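Local atomic coordinates of N-terminal acetyltransferase-like protein (Chaetomium thermophilum, PDB entry 5NNP), a protein that probably serves as the helical-repeat auxiliary subunit of an N-terminal acetyltransferase of the NatA type. Residues A67-A70 with L71-M75; D220-A223 with V224-R228; V541-V544 with R545-D548. All blocks are in the same frame, centred on the assembly; numbering follows the deposited sequence.

Overall arrangement
Three single-helix contacts sample a chain built from tetratricopeptide-type helix pairs. Contact 1, the C-terminal end of helix 60-73, lies far out, its centre about 42 Å from that of the chain and about 56 Å from that of contact 2. Contact 2 opens helix 221-234 at a capped N-terminus, and contact 3 lies on helix 537-547, about 10 Å from the centre of the chain. Contacts 2 and 3 are neighbours, with centres about 21 Å and nearest atoms about 9 Å apart, and Arg538 of helix 537-547 bridges to Asp220. Both touch another protein chain, and each has a glycerol, probably from the crystallisation liquor, about 3 Å from a side chain, Glu226 or Asp542.

Contact 1: residues A67-A70 with L71-M75; sequences AKEA and LTIDM
Thr72 turns back onto the carbonyl of Lys68, one helical turn earlier. Its CB lies 3.3 Å from Glu69 O; OG1, beside the backbone N and anti to the carbonyl carbon (chi1 -65°), then donates to Lys68 O at 3.1 Å. Thr72 N donates to the same oxygen, Lys68 O, at 3.3 Å, and the two donors arrive from opposite faces of the carbonyl plane, so Lys68 O is gripped twice. Leu71 meets this oxygen with carbon: its CG sits 3.5 Å from Lys68 O, in the cramped place between backbone N and carbonyl carbon (chi1 58°). This is the last turn of helix 60-73, in a tetratricopeptide repeat region, where antiparallel helix pairs stack side by side. Ala67 and Leu71 pack on helix 78-90, through Leu87 and through Cys80 and Tyr84, while Ala70 and Ile73 meet Met47 of helix 44-55. On the Ile73 side, CG1 passes 3.6 Å from Glu69 O, which accepts from Ile73 N. Asp74 is the first residue to leave helical angles, yet its N still donates to Ala70 O at 3.0 Å.

Contact 2: residues D220-A223 with V224-R228; sequences DRLA and VMELR
Arg221 folds back over the first turn, CG beside its backbone N (chi1 -71°) and the chain bent again at chi2 and chi3, which brings the guanidinium back along the helix to Val224 and Met225. Val224 CB lies over one face of that group, and the methyl CE of the extended Met225 comes within 4.0 Å of Arg221 NH2. Arg228 NH2, a like charge, stands 4.2 Å from Arg221 NH2, the two planes 39° apart; Arg221 NH1 bonds to Lys216 O, an acidic side chain of another protein chain packs on Arg221, and Arg228 NH1 bridges to Glu212. Asp220 is the N-cap, its OD1 accepting a weak bond from Ala223 N, while OD2 bridges to Arg538. Leu222 CD1 reaches Glu226 CG at 3.9 Å, and the carboxylate beyond is hydrogen-bonded to Tyr258 at OE2, with a glycerol, probably from the crystallisation liquor, at OE1. With an alanine here in place of Glu226, Leu222 CD1 would probably lose its neighbour and the Tyr258 hydroxyl its carboxylate partner. The start of helix 221-234 packs on three helices: Leu222 and Met225 on 238-251, Val224 on 185-200, and Leu227 on 185-200 and 204-214.

Contact 3: residues V541-V544 with R545-D548; sequences VDMV and RWED
The guanidinium of Arg545 carries Val541 CG1 over one face, 3.6 Å above the plane and offset toward the rim; the nearest atom is Arg545 NE, 3.7 Å from Val541 CG1. The two side chains lie alongside each other and point the same way. Arg545 starts beside its backbone N (chi1 -72°) and runs extended from CG to NE, its CG passing 3.3 Å from Val541 O, the oxygen that accepts from Arg545 N. At the next residue, Met543 O lies obliquely to the Trp546 ring, whose CE3 meets Met543 CG at 4.2 Å in an apolar contact. Asp548 lies alongside Val544, its OD2 4.0 Å from Val544 CG1. Four backbone bonds join residues four apart in the C-terminal part of helix 537-547, within the tetratricopeptide-type region of the NatA auxiliary-subunit family. Val541 and Val544 press on Leu158 of helix 146-159, while Met543 and Trp546 also pack against another protein chain. Two charged ends find partners elsewhere in the chain: Arg545 NH1 bridges to Glu200, and Asp548 OD1 to Arg126, which also bonds to Val544 O. Arg126 thus offers a positive group to a carboxylate and a carbonyl together, where it would probably offset the carboxylate charge and the partial negative charge of late helix carbonyls.

Contact 1: residues A67-A70 with L71-M75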
ATOM      1  N   ALA A  67     -25.377   2.452 -29.554  1.00 55.37           N
ATOM      2  CA  ALA A  67     -25.982   2.993 -28.343  1.00 49.95           C
ATOM      3  C   ALA A  67     -26.191   4.495 -28.487  1.00 52.11           C
ATOM      4  O   ALA A  67     -27.257   5.023 -28.170  1.00 59.41           O
ATOM      5  CB  ALA A  67     -25.126   2.689 -27.148  1.00 46.55           C
ATOM      6  N   LYS A  68     -25.173   5.168 -29.009  1.00 46.70           N
ATOM      7  CA  LYS A  68     -25.184   6.615 -29.167  1.00 47.55           C
ATOM      8  C   LYS A  68     -26.256   7.059 -30.172  1.00 48.50           C
ATOM      9  O   LYS A  68     -26.959   8.059 -29.969  1.00 46.95           O
ATOM     10  CB  LYS A  68     -23.788   7.088 -29.591  1.00 53.94           C
ATOM     11  CG  LYS A  68     -23.614   8.587 -29.691  1.00 59.23           C
ATOM     12  CD  LYS A  68     -22.220   8.994 -29.238  1.00 66.89           C
ATOM     13  CE  LYS A  68     -21.183   8.751 -30.320  1.00 64.98           C
ATOM     14  NZ  LYS A  68     -19.828   9.098 -29.821  1.00 64.46           N
ATOM     15  N   GLU A  69     -26.376   6.299 -31.255  1.00 46.17           N
ATOM     16  CA  GLU A  69     -27.439   6.497 -32.233  1.00 51.31           C
ATOM     17  C   GLU A  69     -28.828   6.313 -31.599  1.00 54.19           C
ATOM     18  O   GLU A  69     -29.785   6.991 -31.973  1.00 51.74           O
ATOM     19  CB  GLU A  69     -27.263   5.519 -33.404  1.00 56.73           C
ATOM     20  CG  GLU A  69     -28.203   5.764 -34.549  1.00 66.41           C
ATOM     21  CD  GLU A  69     -28.047   7.160 -35.113  1.00 78.34           C
ATOM     22  OE1 GLU A  69     -26.892   7.558 -35.382  1.00 77.12           O
ATOM     23  OE2 GLU A  69     -29.072   7.861 -35.276  1.00 84.10           O
ATOM     24  N   ALA A  70     -28.920   5.388 -30.641  1.00 40.96           N
ATOM     25  CA  ALA A  70     -30.196   5.000 -30.065  1.00 48.50           C
ATOM     26  C   ALA A  70     -30.728   6.112 -29.196  1.00 49.97           C
ATOM     27  O   ALA A  70     -31.908   6.460 -29.261  1.00 45.12           O
ATOM     28  CB  ALA A  70     -30.063   3.713 -29.255  1.00 48.94           C
ATOM     29  N   LEU A  71     -29.847   6.683 -28.389  1.00 51.08           N
ATOM     30  CA  LEU A  71     -30.280   7.729 -27.485  1.00 52.90           C
ATOM     31  C   LEU A  71     -30.496   9.039 -28.254  1.00 48.29           C
ATOM     32  O   LEU A  71     -31.113   9.963 -27.743  1.00 53.02           O
ATOM     33  CB  LEU A  71     -29.286   7.892 -26.329  1.00 47.82           C
ATOM     34  CG  LEU A  71     -27.832   8.223 -26.623  1.00 43.45           C
ATOM     35  CD1 LEU A  71     -27.739   9.688 -26.964  1.00 42.72           C
ATOM     36  CD2 LEU A  71     -26.972   7.869 -25.414  1.00 31.48           C
ATOM     37  N   THR A  72     -30.023   9.107 -29.492  1.00 38.64           N
ATOM     38  CA  THR A  72     -30.389  10.222 -30.350  1.00 49.17           C
ATOM     39  C   THR A  72     -31.863  10.098 -30.736  1.00 55.46           C
ATOM     40  O   THR A  72     -32.621  11.062 -30.696  1.00 56.79           O
ATOM     41  CB  THR A  72     -29.528  10.278 -31.633  1.00 56.28           C
ATOM     42  OG1 THR A  72     -28.164  10.551 -31.293  1.00 62.88           O
ATOM     43  CG2 THR A  72     -30.032  11.360 -32.570  1.00 45.06           C
ATOM     44  N   ILE A  73     -32.258   8.892 -31.113  1.00 54.40           N
ATOM     45  CA  ILE A  73     -33.612   8.640 -31.566  1.00 50.23           C
ATOM     46  C   ILE A  73     -34.615   8.850 -30.450  1.00 50.35           C
ATOM     47  O   ILE A  73     -35.673   9.446 -30.661  1.00 53.98           O
ATOM     48  CB  ILE A  73     -33.748   7.222 -32.112  1.00 49.82           C
ATOM     49  CG1 ILE A  73     -33.072   7.152 -33.481  1.00 49.04           C
ATOM     50  CG2 ILE A  73     -35.212   6.832 -32.197  1.00 47.55           C
ATOM     51  CD1 ILE A  73     -32.859   5.769 -33.991  1.00 49.54           C
ATOM     52  N   ASP A  74     -34.274   8.354 -29.265  1.00 45.23           N
ATOM     53  CA  ASP A  74     -35.152   8.447 -28.109  1.00 44.75           C
ATOM     54  C   ASP A  74     -34.392   9.020 -26.921  1.00 47.59           C
ATOM     55  O   ASP A  74     -33.893   8.275 -26.065  1.00 55.23           O
ATOM     56  CB  ASP A  74     -35.736   7.076 -27.766  1.00 44.05           C
ATOM     57  CG  ASP A  74     -36.888   7.167 -26.789  1.00 52.05           C
ATOM     58  OD1 ASP A  74     -37.097   8.257 -26.208  1.00 54.21           O
ATOM     59  OD2 ASP A  74     -37.589   6.148 -26.601  1.00 58.37           O
ATOM     60  N   MET A  75     -34.314  10.348 -26.866  1.00 46.27           N
ATOM     61  CA  MET A  75     -33.437  11.018 -25.908  1.00 51.85           C
ATOM     62  C   MET A  75     -34.024  10.999 -24.502  1.00 52.24           C
ATOM     63  O   MET A  75     -33.313  11.238 -23.526  1.00 54.29           O
ATOM     64  CB  MET A  75     -33.160  12.460 -26.340  1.00 48.66           C
ATOM     65  CG  MET A  75     -32.705  12.600 -27.788  1.00 52.31           C
ATOM     66  SD  MET A  75     -32.571  14.328 -28.321  1.00 65.93           S
ATOM     67  CE  MET A  75     -31.390  14.921 -27.101  1.00 34.66           C
TER

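Contact 2: residues D220-A223 with V224-R228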
ATOM      1  N   ASP A 220     -13.401  -3.636  19.465  1.00 36.63           N
ATOM      2  CA  ASP A 220     -12.071  -3.300  19.000  1.00 33.06           C
ATOM      3  C   ASP A 220     -11.260  -2.750  20.175  1.00 33.08           C
ATOM      4  O   ASP A 220     -11.184  -1.539  20.374  1.00 37.38           O
ATOM      5  CB  ASP A 220     -12.159  -2.289  17.849  1.00 35.28           C
ATOM      6  CG  ASP A 220     -10.817  -2.054  17.167  1.00 39.19           C
ATOM      7  OD1 ASP A 220      -9.779  -2.464  17.725  1.00 35.82           O
ATOM      8  OD2 ASP A 220     -10.797  -1.447  16.075  1.00 41.02           O
ATOM      9  N   ARG A 221     -10.654  -3.646  20.947  1.00 35.06           N
ATOM     10  CA  ARG A 221     -10.036  -3.273  22.220  1.00 37.18           C
ATOM     11  C   ARG A 221      -8.819  -2.351  22.064  1.00 44.57           C
ATOM     12  O   ARG A 221      -8.656  -1.388  22.822  1.00 46.05           O
ATOM     13  CB  ARG A 221      -9.637  -4.529  23.001  1.00 45.60           C
ATOM     14  CG  ARG A 221     -10.818  -5.330  23.583  1.00 47.05           C
ATOM     15  CD  ARG A 221     -11.793  -4.480  24.391  1.00 50.56           C
ATOM     16  NE  ARG A 221     -11.170  -3.726  25.480  1.00 64.28           N
ATOM     17  CZ  ARG A 221     -11.699  -2.625  26.021  1.00 71.37           C
ATOM     18  NH1 ARG A 221     -12.862  -2.147  25.567  1.00 56.91           N
ATOM     19  NH2 ARG A 221     -11.062  -1.992  27.007  1.00 81.18           N
ATOM     20  N   LEU A 222      -7.971  -2.639  21.081  1.00 43.48           N
ATOM     21  CA  LEU A 222      -6.794  -1.814  20.820  1.00 40.65           C
ATOM     22  C   LEU A 222      -7.153  -0.365  20.462  1.00 42.41           C
ATOM     23  O   LEU A 222      -6.463   0.584  20.854  1.00 46.62           O
ATOM     24  CB  LEU A 222      -5.960  -2.430  19.697  1.00 39.80           C
ATOM     25  CG  LEU A 222      -4.743  -1.619  19.256  1.00 43.94           C
ATOM     26  CD1 LEU A 222      -3.679  -1.617  20.343  1.00 47.34           C
ATOM     27  CD2 LEU A 222      -4.174  -2.138  17.938  1.00 38.33           C
ATOM     28  N   ALA A 223      -8.230  -0.198  19.704  1.00 32.03           N
ATOM     29  CA  ALA A 223      -8.661   1.124  19.304  1.00 30.65           C
ATOM     30  C   ALA A 223      -9.066   1.950  20.523  1.00 40.72           C
ATOM     31  O   ALA A 223      -8.653   3.106  20.660  1.00 43.08           O
ATOM     32  CB  ALA A 223      -9.802   1.028  18.327  1.00 30.00           C
ATOM     33  N   VAL A 224      -9.872   1.357  21.404  1.00 36.84           N
ATOM     34  CA  VAL A 224     -10.301   2.048  22.611  1.00 33.18           C
ATOM     35  C   VAL A 224      -9.069   2.416  23.431  1.00 35.38           C
ATOM     36  O   VAL A 224      -8.963   3.517  23.965  1.00 39.57           O
ATOM     37  CB  VAL A 224     -11.271   1.196  23.460  1.00 36.48           C
ATOM     38  CG1 VAL A 224     -11.470   1.806  24.844  1.00 32.21           C
ATOM     39  CG2 VAL A 224     -12.608   1.055  22.773  1.00 33.30           C
ATOM     40  N   MET A 225      -8.118   1.501  23.509  1.00 40.52           N
ATOM     41  CA  MET A 225      -6.955   1.733  24.352  1.00 39.12           C
ATOM     42  C   MET A 225      -6.036   2.801  23.783  1.00 37.16           C
ATOM     43  O   MET A 225      -5.466   3.588  24.538  1.00 38.09           O
ATOM     44  CB  MET A 225      -6.188   0.432  24.557  1.00 37.38           C
ATOM     45  CG  MET A 225      -6.923  -0.552  25.432  1.00 34.22           C
ATOM     46  SD  MET A 225      -5.989  -2.071  25.653  1.00 42.64           S
ATOM     47  CE  MET A 225      -7.265  -3.060  26.460  1.00 74.18           C
ATOM     48  N   GLU A 226      -5.894   2.829  22.460  1.00 33.31           N
ATOM     49  CA  GLU A 226      -5.017   3.810  21.833  1.00 35.69           C
ATOM     50  C   GLU A 226      -5.647   5.204  21.804  1.00 43.80           C
ATOM     51  O   GLU A 226      -4.962   6.199  22.061  1.00 45.49           O
ATOM     52  CB  GLU A 226      -4.628   3.358  20.426  1.00 36.75           C
ATOM     53  CG  GLU A 226      -3.521   2.304  20.426  1.00 38.75           C
ATOM     54  CD  GLU A 226      -2.920   2.074  19.060  1.00 49.35           C
ATOM     55  OE1 GLU A 226      -3.589   2.408  18.057  1.00 56.62           O
ATOM     56  OE2 GLU A 226      -1.780   1.552  18.989  1.00 51.72           O
ATOM     57  N   LEU A 227      -6.948   5.270  21.522  1.00 44.80           N
ATOM     58  CA  LEU A 227      -7.677   6.537  21.586  1.00 44.05           C
ATOM     59  C   LEU A 227      -7.628   7.126  23.003  1.00 44.09           C
ATOM     60  O   LEU A 227      -7.386   8.325  23.183  1.00 35.97           O
ATOM     61  CB  LEU A 227      -9.128   6.353  21.129  1.00 36.65           C
ATOM     62  CG  LEU A 227      -9.331   6.035  19.646  1.00 32.28           C
ATOM     63  CD1 LEU A 227     -10.779   5.703  19.370  1.00 30.00           C
ATOM     64  CD2 LEU A 227      -8.908   7.195  18.785  1.00 35.17           C
ATOM     65  N   ARG A 228      -7.837   6.283  24.011  1.00 41.69           N
ATOM     66  CA  ARG A 228      -7.796   6.772  25.385  1.00 43.87           C
ATOM     67  C   ARG A 228      -6.433   7.408  25.706  1.00 48.70           C
ATOM     68  O   ARG A 228      -6.372   8.501  26.270  1.00 48.77           O
ATOM     69  CB  ARG A 228      -8.123   5.647  26.378  1.00 38.02           C
ATOM     70  CG  ARG A 228      -7.965   6.038  27.849  1.00 38.79           C
ATOM     71  CD  ARG A 228      -8.915   5.274  28.782  1.00 39.88           C
ATOM     72  NE  ARG A 228      -8.783   3.832  28.651  1.00 49.80           N
ATOM     73  CZ  ARG A 228      -9.803   3.001  28.459  1.00 44.33           C
ATOM     74  NH1 ARG A 228     -11.035   3.474  28.396  1.00 36.71           N
ATOM     75  NH2 ARG A 228      -9.584   1.695  28.329  1.00 44.07           N
TER

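Contact 3: residues V541-V544 with R545-D548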
ATOM      1  N   VAL A 541     -12.606   4.229   5.559  1.00 29.78           N
ATOM      2  CA  VAL A 541     -12.179   5.604   5.393  1.00 31.04           C
ATOM      3  C   VAL A 541     -10.656   5.673   5.327  1.00 34.22           C
ATOM      4  O   VAL A 541     -10.118   6.546   4.662  1.00 38.83           O
ATOM      5  CB  VAL A 541     -12.693   6.529   6.520  1.00 29.17           C
ATOM      6  CG1 VAL A 541     -12.044   7.902   6.390  1.00 25.15           C
ATOM      7  CG2 VAL A 541     -14.197   6.667   6.460  1.00 25.83           C
ATOM      8  N   ASP A 542      -9.968   4.754   6.007  1.00 32.43           N
ATOM      9  CA  ASP A 542      -8.509   4.635   5.872  1.00 28.48           C
ATOM     10  C   ASP A 542      -8.109   4.287   4.447  1.00 35.64           C
ATOM     11  O   ASP A 542      -7.139   4.826   3.906  1.00 37.44           O
ATOM     12  CB  ASP A 542      -7.941   3.573   6.805  1.00 31.07           C
ATOM     13  CG  ASP A 542      -7.755   4.072   8.209  1.00 45.71           C
ATOM     14  OD1 ASP A 542      -7.646   5.301   8.384  1.00 43.06           O
ATOM     15  OD2 ASP A 542      -7.703   3.231   9.134  1.00 55.44           O
ATOM     16  N   MET A 543      -8.855   3.369   3.850  1.00 28.04           N
ATOM     17  CA  MET A 543      -8.543   2.901   2.516  1.00 26.21           C
ATOM     18  C   MET A 543      -8.703   4.022   1.499  1.00 33.64           C
ATOM     19  O   MET A 543      -7.784   4.309   0.729  1.00 35.87           O
ATOM     20  CB  MET A 543      -9.427   1.717   2.154  1.00 21.55           C
ATOM     21  CG  MET A 543      -9.135   1.189   0.778  1.00 32.53           C
ATOM     22  SD  MET A 543     -10.618   0.686  -0.096  1.00 45.85           S
ATOM     23  CE  MET A 543     -11.489   2.222  -0.143  1.00 23.30           C
ATOM     24  N   VAL A 544      -9.875   4.655   1.525  1.00 33.40           N
ATOM     25  CA  VAL A 544     -10.181   5.806   0.696  1.00 34.55           C
ATOM     26  C   VAL A 544      -9.083   6.886   0.746  1.00 38.52           C
ATOM     27  O   VAL A 544      -8.648   7.400  -0.284  1.00 29.90           O
ATOM     28  CB  VAL A 544     -11.524   6.449   1.122  1.00 36.04           C
ATOM     29  CG1 VAL A 544     -11.692   7.817   0.446  1.00 23.07           C
ATOM     30  CG2 VAL A 544     -12.700   5.509   0.791  1.00 22.99           C
ATOM     31  N   ARG A 545      -8.641   7.223   1.951  1.00 36.33           N
ATOM     32  CA  ARG A 545      -7.636   8.259   2.101  1.00 36.51           C
ATOM     33  C   ARG A 545      -6.279   7.803   1.562  1.00 39.66           C
ATOM     34  O   ARG A 545      -5.570   8.597   0.948  1.00 43.92           O
ATOM     35  CB  ARG A 545      -7.539   8.696   3.564  1.00 30.74           C
ATOM     36  CG  ARG A 545      -8.760   9.521   3.996  1.00 29.88           C
ATOM     37  CD  ARG A 545      -8.802   9.800   5.493  1.00 29.80           C
ATOM     38  NE  ARG A 545      -9.839  10.774   5.809  1.00 36.56           N
ATOM     39  CZ  ARG A 545     -10.147  11.169   7.037  1.00 42.34           C
ATOM     40  NH1 ARG A 545      -9.490  10.658   8.075  1.00 38.55           N
ATOM     41  NH2 ARG A 545     -11.110  12.074   7.217  1.00 41.27           N
ATOM     42  N   TRP A 546      -5.931   6.534   1.764  1.00 35.37           N
ATOM     43  CA  TRP A 546      -4.730   5.979   1.152  1.00 29.02           C
ATOM     44  C   TRP A 546      -4.827   6.004  -0.370  1.00 33.88           C
ATOM     45  O   TRP A 546      -3.891   6.404  -1.054  1.00 41.83           O
ATOM     46  CB  TRP A 546      -4.479   4.554   1.627  1.00 27.29           C
ATOM     47  CG  TRP A 546      -3.593   3.799   0.701  1.00 35.59           C
ATOM     48  CD1 TRP A 546      -2.294   4.089   0.379  1.00 39.83           C
ATOM     49  CD2 TRP A 546      -3.931   2.617  -0.026  1.00 34.10           C
ATOM     50  NE1 TRP A 546      -1.809   3.162  -0.512  1.00 36.12           N
ATOM     51  CE2 TRP A 546      -2.799   2.251  -0.778  1.00 38.03           C
ATOM     52  CE3 TRP A 546      -5.080   1.833  -0.113  1.00 34.64           C
ATOM     53  CZ2 TRP A 546      -2.790   1.136  -1.613  1.00 37.82           C
ATOM     54  CZ3 TRP A 546      -5.066   0.721  -0.942  1.00 33.57           C
ATOM     55  CH2 TRP A 546      -3.931   0.385  -1.680  1.00 29.86           C
ATOM     56  N   GLU A 547      -5.971   5.588  -0.889  1.00 30.46           N
ATOM     57  CA  GLU A 547      -6.229   5.588  -2.321  1.00 30.07           C
ATOM     58  C   GLU A 547      -6.121   6.999  -2.955  1.00 42.57           C
ATOM     59  O   GLU A 547      -5.690   7.156  -4.107  1.00 33.85           O
ATOM     60  CB  GLU A 547      -7.616   4.976  -2.564  1.00 28.20           C
ATOM     61  CG  GLU A 547      -7.839   4.351  -3.924  1.00 41.56           C
ATOM     62  CD  GLU A 547      -7.015   3.084  -4.161  1.00 48.75           C
ATOM     63  OE1 GLU A 547      -7.439   1.970  -3.762  1.00 38.06           O
ATOM     64  OE2 GLU A 547      -5.935   3.214  -4.774  1.00 52.53           O
ATOM     65  N   ASP A 548      -6.510   8.025  -2.201  1.00 41.28           N
ATOM     66  CA  ASP A 548      -6.442   9.394  -2.697  1.00 37.36           C
ATOM     67  C   ASP A 548      -5.001   9.799  -2.991  1.00 44.25           C
ATOM     68  O   ASP A 548      -4.757  10.747  -3.742  1.00 49.20           O
ATOM     69  CB  ASP A 548      -7.043  10.386  -1.694  1.00 38.30           C
ATOM     70  CG  ASP A 548      -8.568  10.327  -1.629  1.00 44.97           C
ATOM     71  OD1 ASP A 548      -9.206   9.874  -2.611  1.00 34.79           O
ATOM     72  OD2 ASP A 548      -9.120  10.747  -0.578  1.00 39.29           O
TER